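Local coordinates for protein MdcA (Pseudomonas aeruginosa, PDB 5VIT) that serves as the alpha subunit of malonate decarboxylase and probably acts as the transferase that exchanges acetyl for malonate on its acyl carrier protein, at residues 479-487 / 504-512. Residues are numbered along the deposited sequence; the frame is centred on the assembly and turned at random.
Sequences ERQAMIAAV and RMRREGLIA
M505 drops its end into a shallow hollow between A482, M483 and A486 on helix 477-486, a worked example of a long, flexible side chain filling a dip in a helix surface, where two alanines keep the relief low. With its CG beside its own backbone N and the chain bent at the last torsion (chi3 73°), M505 lays its CE 3.5 Å from M483 CA, while its SD rests against the methyl of A486. The same CE also meets the CG of M483, whose side chain runs out past that of M505 at a slant. M483 in turn sends its CE toward the opposite backbone, reaching L510 O at 3.2 Å, close for a methyl, and lying 4.1 Å from L510 CB. A486 CB is a small bump on the helix surface, shared by M505 SD and I511, which meets it from one side with two methyls: I511 CD1 lies 4.0 Å and I511 CG2 4.1 Å from A486 CB. Helix 502-507 ends in a Schellman motif, with G509 at positive phi and L510 N bonded back to M505 O, and the chain then enters strand 511-512, outermost in this chain's mixed sheet; that strand pairs antiparallel with 467-469, and M483 and V487 also pack on A469 there. Nearer the start of helix 477-486, extended E479 crosses L510 at about a right angle, its OE1 3.5 Å from L510 CD1 and salt-bridged to R475.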
ATOM      1  N   GLU A 479       3.609  -6.428  14.916  1.00 31.62           N
ATOM      2  CA  GLU A 479       3.412  -5.416  13.884  1.00 32.59           C
ATOM      3  C   GLU A 479       3.550  -6.045  12.501  1.00 29.67           C
ATOM      4  O   GLU A 479       2.796  -5.731  11.577  1.00 30.75           O
ATOM      5  CB  GLU A 479       4.404  -4.266  14.053  1.00 34.90           C
ATOM      6  CG  GLU A 479       4.184  -3.176  13.032  1.00 46.52           C
ATOM      7  CD  GLU A 479       5.112  -2.014  13.231  1.00 52.08           C
ATOM      8  OE1 GLU A 479       4.729  -0.897  12.822  1.00 48.84           O
ATOM      9  OE2 GLU A 479       6.211  -2.222  13.804  1.00 53.40           O
ATOM     10  N   ARG A 480       4.509  -6.953  12.384  1.00 27.80           N
ATOM     11  CA  ARG A 480       4.717  -7.743  11.178  1.00 27.63           C
ATOM     12  C   ARG A 480       3.477  -8.566  10.806  1.00 27.75           C
ATOM     13  O   ARG A 480       3.080  -8.601   9.635  1.00 25.40           O
ATOM     14  CB  ARG A 480       5.917  -8.652  11.380  1.00 27.09           C
ATOM     15  CG  ARG A 480       6.347  -9.422  10.165  1.00 25.59           C
ATOM     16  CD  ARG A 480       7.716  -9.972  10.433  1.00 31.02           C
ATOM     17  NE  ARG A 480       7.675 -11.389  10.689  1.00 33.09           N
ATOM     18  CZ  ARG A 480       8.426 -12.021  11.582  1.00 31.07           C
ATOM     19  NH1 ARG A 480       9.276 -11.352  12.342  1.00 30.85           N
ATOM     20  NH2 ARG A 480       8.311 -13.336  11.712  1.00 26.60           N
ATOM     21  N   GLN A 481       2.864  -9.204  11.804  1.00 25.16           N
ATOM     22  CA  GLN A 481       1.597  -9.913  11.615  1.00 27.58           C
ATOM     23  C   GLN A 481       0.517  -8.969  11.090  1.00 26.79           C
ATOM     24  O   GLN A 481      -0.243  -9.325  10.181  1.00 25.42           O
ATOM     25  CB  GLN A 481       1.122 -10.562  12.933  1.00 23.43           C
ATOM     26  CG  GLN A 481       2.031 -11.695  13.409  1.00 26.68           C
ATOM     27  CD  GLN A 481       1.828 -12.041  14.878  1.00 28.45           C
ATOM     28  OE1 GLN A 481       1.165 -11.315  15.605  1.00 29.77           O
ATOM     29  NE2 GLN A 481       2.411 -13.151  15.315  1.00 31.41           N
ATOM     30  N   ALA A 482       0.442  -7.770  11.666  1.00 22.63           N
ATOM     31  CA  ALA A 482      -0.587  -6.822  11.253  1.00 24.40           C
ATOM     32  C   ALA A 482      -0.381  -6.456   9.787  1.00 24.28           C
ATOM     33  O   ALA A 482      -1.332  -6.358   9.018  1.00 28.10           O
ATOM     34  CB  ALA A 482      -0.568  -5.556  12.131  1.00 20.06           C
ATOM     35  N   MET A 483       0.871  -6.255   9.412  1.00 25.34           N
ATOM     36  CA  MET A 483       1.179  -5.844   8.048  1.00 29.30           C
ATOM     37  C   MET A 483       0.836  -6.956   7.062  1.00 24.19           C
ATOM     38  O   MET A 483       0.234  -6.693   6.019  1.00 23.55           O
ATOM     39  CB  MET A 483       2.647  -5.427   7.931  1.00 23.64           C
ATOM     40  CG  MET A 483       2.998  -4.268   8.869  1.00 29.48           C
ATOM     41  SD  MET A 483       4.777  -3.979   9.041  1.00 38.57           S
ATOM     42  CE  MET A 483       5.075  -3.626   7.348  1.00 22.42           C
ATOM     43  N   ILE A 484       1.189  -8.195   7.403  1.00 25.64           N
ATOM     44  CA  ILE A 484       0.886  -9.328   6.535  1.00 22.57           C
ATOM     45  C   ILE A 484      -0.632  -9.450   6.368  1.00 26.20           C
ATOM     46  O   ILE A 484      -1.138  -9.584   5.248  1.00 27.37           O
ATOM     47  CB  ILE A 484       1.485 -10.645   7.084  1.00 27.06           C
ATOM     48  CG1 ILE A 484       3.020 -10.614   6.933  1.00 24.71           C
ATOM     49  CG2 ILE A 484       0.893 -11.868   6.363  1.00 19.25           C
ATOM     50  CD1 ILE A 484       3.782 -11.511   7.903  1.00 21.20           C
ATOM     51  N   ALA A 485      -1.359  -9.364   7.475  1.00 23.93           N
ATOM     52  CA  ALA A 485      -2.811  -9.467   7.423  1.00 24.41           C
ATOM     53  C   ALA A 485      -3.425  -8.362   6.535  1.00 28.04           C
ATOM     54  O   ALA A 485      -4.395  -8.617   5.808  1.00 25.72           O
ATOM     55  CB  ALA A 485      -3.406  -9.421   8.857  1.00 24.20           C
ATOM     56  N   ALA A 486      -2.865  -7.151   6.584  1.00 24.14           N
ATOM     57  CA  ALA A 486      -3.360  -6.048   5.738  1.00 26.23           C
ATOM     58  C   ALA A 486      -3.268  -6.312   4.233  1.00 24.79           C
ATOM     59  O   ALA A 486      -3.982  -5.695   3.460  1.00 25.89           O
ATOM     60  CB  ALA A 486      -2.622  -4.762   6.057  1.00 20.39           C
ATOM     61  N   VAL A 487      -2.401  -7.214   3.791  1.00 23.05           N
ATOM     62  CA  VAL A 487      -2.337  -7.471   2.356  1.00 23.98           C
ATOM     63  C   VAL A 487      -2.709  -8.903   2.015  1.00 23.73           C
ATOM     64  O   VAL A 487      -2.515  -9.331   0.899  1.00 21.72           O
ATOM     65  CB  VAL A 487      -0.940  -7.167   1.763  1.00 23.91           C
ATOM     66  CG1 VAL A 487      -0.550  -5.740   2.079  1.00 22.61           C
ATOM     67  CG2 VAL A 487       0.096  -8.142   2.285  1.00 21.11           C
ATOM     68  N   ARG A 504      -4.221   4.202   8.164  1.00 25.98           N
ATOM     69  CA  ARG A 504      -3.059   4.484   8.984  1.00 29.51           C
ATOM     70  C   ARG A 504      -1.807   3.761   8.491  1.00 29.10           C
ATOM     71  O   ARG A 504      -0.720   4.350   8.437  1.00 29.86           O
ATOM     72  CB  ARG A 504      -3.354   4.092  10.431  1.00 35.88           C
ATOM     73  CG  ARG A 504      -2.173   4.190  11.382  1.00 37.99           C
ATOM     74  CD  ARG A 504      -2.687   4.533  12.759  1.00 39.03           C
ATOM     75  NE  ARG A 504      -1.722   5.344  13.480  1.00 52.71           N
ATOM     76  CZ  ARG A 504      -1.983   6.543  13.991  1.00 51.65           C
ATOM     77  NH1 ARG A 504      -3.191   7.088  13.859  1.00 42.95           N
ATOM     78  NH2 ARG A 504      -1.022   7.192  14.636  1.00 54.01           N
ATOM     79  N   MET A 505      -1.954   2.485   8.141  1.00 24.63           N
ATOM     80  CA  MET A 505      -0.812   1.710   7.679  1.00 24.89           C
ATOM     81  C   MET A 505      -0.304   2.268   6.356  1.00 26.52           C
ATOM     82  O   MET A 505       0.906   2.328   6.123  1.00 25.80           O
ATOM     83  CB  MET A 505      -1.186   0.243   7.565  1.00 27.85           C
ATOM     84  CG  MET A 505      -1.627  -0.322   8.925  1.00 32.94           C
ATOM     85  SD  MET A 505      -2.039  -2.074   8.920  1.00 31.68           S
ATOM     86  CE  MET A 505      -0.413  -2.793   8.769  1.00 33.20           C
ATOM     87  N   ARG A 506      -1.229   2.718   5.516  1.00 24.76           N
ATOM     88  CA  ARG A 506      -0.882   3.369   4.253  1.00 28.99           C
ATOM     89  C   ARG A 506      -0.073   4.653   4.463  1.00 26.65           C
ATOM     90  O   ARG A 506       1.008   4.846   3.903  1.00 28.23           O
ATOM     91  CB  ARG A 506      -2.147   3.703   3.482  1.00 24.61           C
ATOM     92  CG  ARG A 506      -2.941   2.491   3.052  1.00 28.66           C
ATOM     93  CD  ARG A 506      -3.274   2.661   1.624  1.00 30.14           C
ATOM     94  NE  ARG A 506      -4.627   3.077   1.360  1.00 34.87           N
ATOM     95  CZ  ARG A 506      -4.998   3.744   0.272  1.00 34.37           C
ATOM     96  NH1 ARG A 506      -4.099   4.119  -0.631  1.00 31.29           N
ATOM     97  NH2 ARG A 506      -6.273   4.056   0.104  1.00 32.24           N
ATOM     98  N   ARG A 507      -0.644   5.527   5.276  1.00 26.32           N
ATOM     99  CA  ARG A 507      -0.059   6.800   5.613  1.00 30.47           C
ATOM    100  C   ARG A 507       1.320   6.667   6.280  1.00 30.67           C
ATOM    101  O   ARG A 507       2.224   7.428   5.967  1.00 28.28           O
ATOM    102  CB  ARG A 507      -1.017   7.563   6.515  1.00 27.23           C
ATOM    103  CG  ARG A 507      -0.714   9.038   6.640  1.00 31.65           C
ATOM    104  CD  ARG A 507      -1.784   9.739   7.472  1.00 33.17           C
ATOM    105  NE  ARG A 507      -2.233   8.950   8.627  1.00 41.66           N
ATOM    106  CZ  ARG A 507      -1.483   8.838   9.732  1.00 43.11           C
ATOM    107  NH1 ARG A 507      -0.291   9.478   9.795  1.00 34.14           N
ATOM    108  NH2 ARG A 507      -1.894   8.116  10.794  1.00 40.06           N
ATOM    109  N   GLU A 508       1.480   5.695   7.173  1.00 28.88           N
ATOM    110  CA  GLU A 508       2.768   5.466   7.833  1.00 29.97           C
ATOM    111  C   GLU A 508       3.793   4.746   6.951  1.00 28.87           C
ATOM    112  O   GLU A 508       4.940   4.580   7.344  1.00 27.80           O
ATOM    113  CB  GLU A 508       2.555   4.699   9.131  1.00 29.39           C
ATOM    114  CG  GLU A 508       1.748   5.533  10.115  1.00 38.78           C
ATOM    115  CD  GLU A 508       1.520   4.857  11.431  1.00 40.94           C
ATOM    116  OE1 GLU A 508       1.799   3.646  11.531  1.00 41.69           O
ATOM    117  OE2 GLU A 508       1.056   5.542  12.369  1.00 44.58           O
ATOM    118  N   GLY A 509       3.381   4.337   5.755  1.00 27.47           N
ATOM    119  CA  GLY A 509       4.274   3.639   4.850  1.00 26.54           C
ATOM    120  C   GLY A 509       4.522   2.179   5.185  1.00 24.62           C
ATOM    121  O   GLY A 509       5.442   1.584   4.637  1.00 23.64           O
ATOM    122  N   LEU A 510       3.719   1.601   6.079  1.00 25.17           N
ATOM    123  CA  LEU A 510       3.842   0.181   6.454  1.00 22.97           C
ATOM    124  C   LEU A 510       3.384  -0.710   5.307  1.00 25.89           C
ATOM    125  O   LEU A 510       3.959  -1.779   5.040  1.00 24.33           O
ATOM    126  CB  LEU A 510       3.025  -0.123   7.718  1.00 23.70           C
ATOM    127  CG  LEU A 510       3.399   0.669   8.983  1.00 28.68           C
ATOM    128  CD1 LEU A 510       2.607   0.196  10.231  1.00 31.06           C
ATOM    129  CD2 LEU A 510       4.915   0.594   9.232  1.00 22.08           C
ATOM    130  N   ILE A 511       2.329  -0.264   4.628  1.00 24.50           N
ATOM    131  CA  ILE A 511       1.875  -0.926   3.422  1.00 22.97           C
ATOM    132  C   ILE A 511       1.678   0.112   2.335  1.00 25.73           C
ATOM    133  O   ILE A 511       1.517   1.303   2.612  1.00 26.18           O
ATOM    134  CB  ILE A 511       0.560  -1.698   3.635  1.00 25.75           C
ATOM    135  CG1 ILE A 511      -0.637  -0.742   3.654  1.00 24.23           C
ATOM    136  CG2 ILE A 511       0.612  -2.527   4.932  1.00 24.76           C
ATOM    137  CD1 ILE A 511      -1.962  -1.409   4.014  1.00 25.25           C
ATOM    138  N   ALA A 512       1.730  -0.345   1.095  1.00 24.10           N
ATOM    139  CA  ALA A 512       1.359   0.480  -0.045  1.00 26.20           C
ATOM    140  C   ALA A 512       0.309  -0.266  -0.848  1.00 23.96           C
ATOM    141  O   ALA A 512       0.509  -1.424  -1.217  1.00 23.60           O
ATOM    142  CB  ALA A 512       2.575   0.793  -0.911  1.00 23.33           C
TER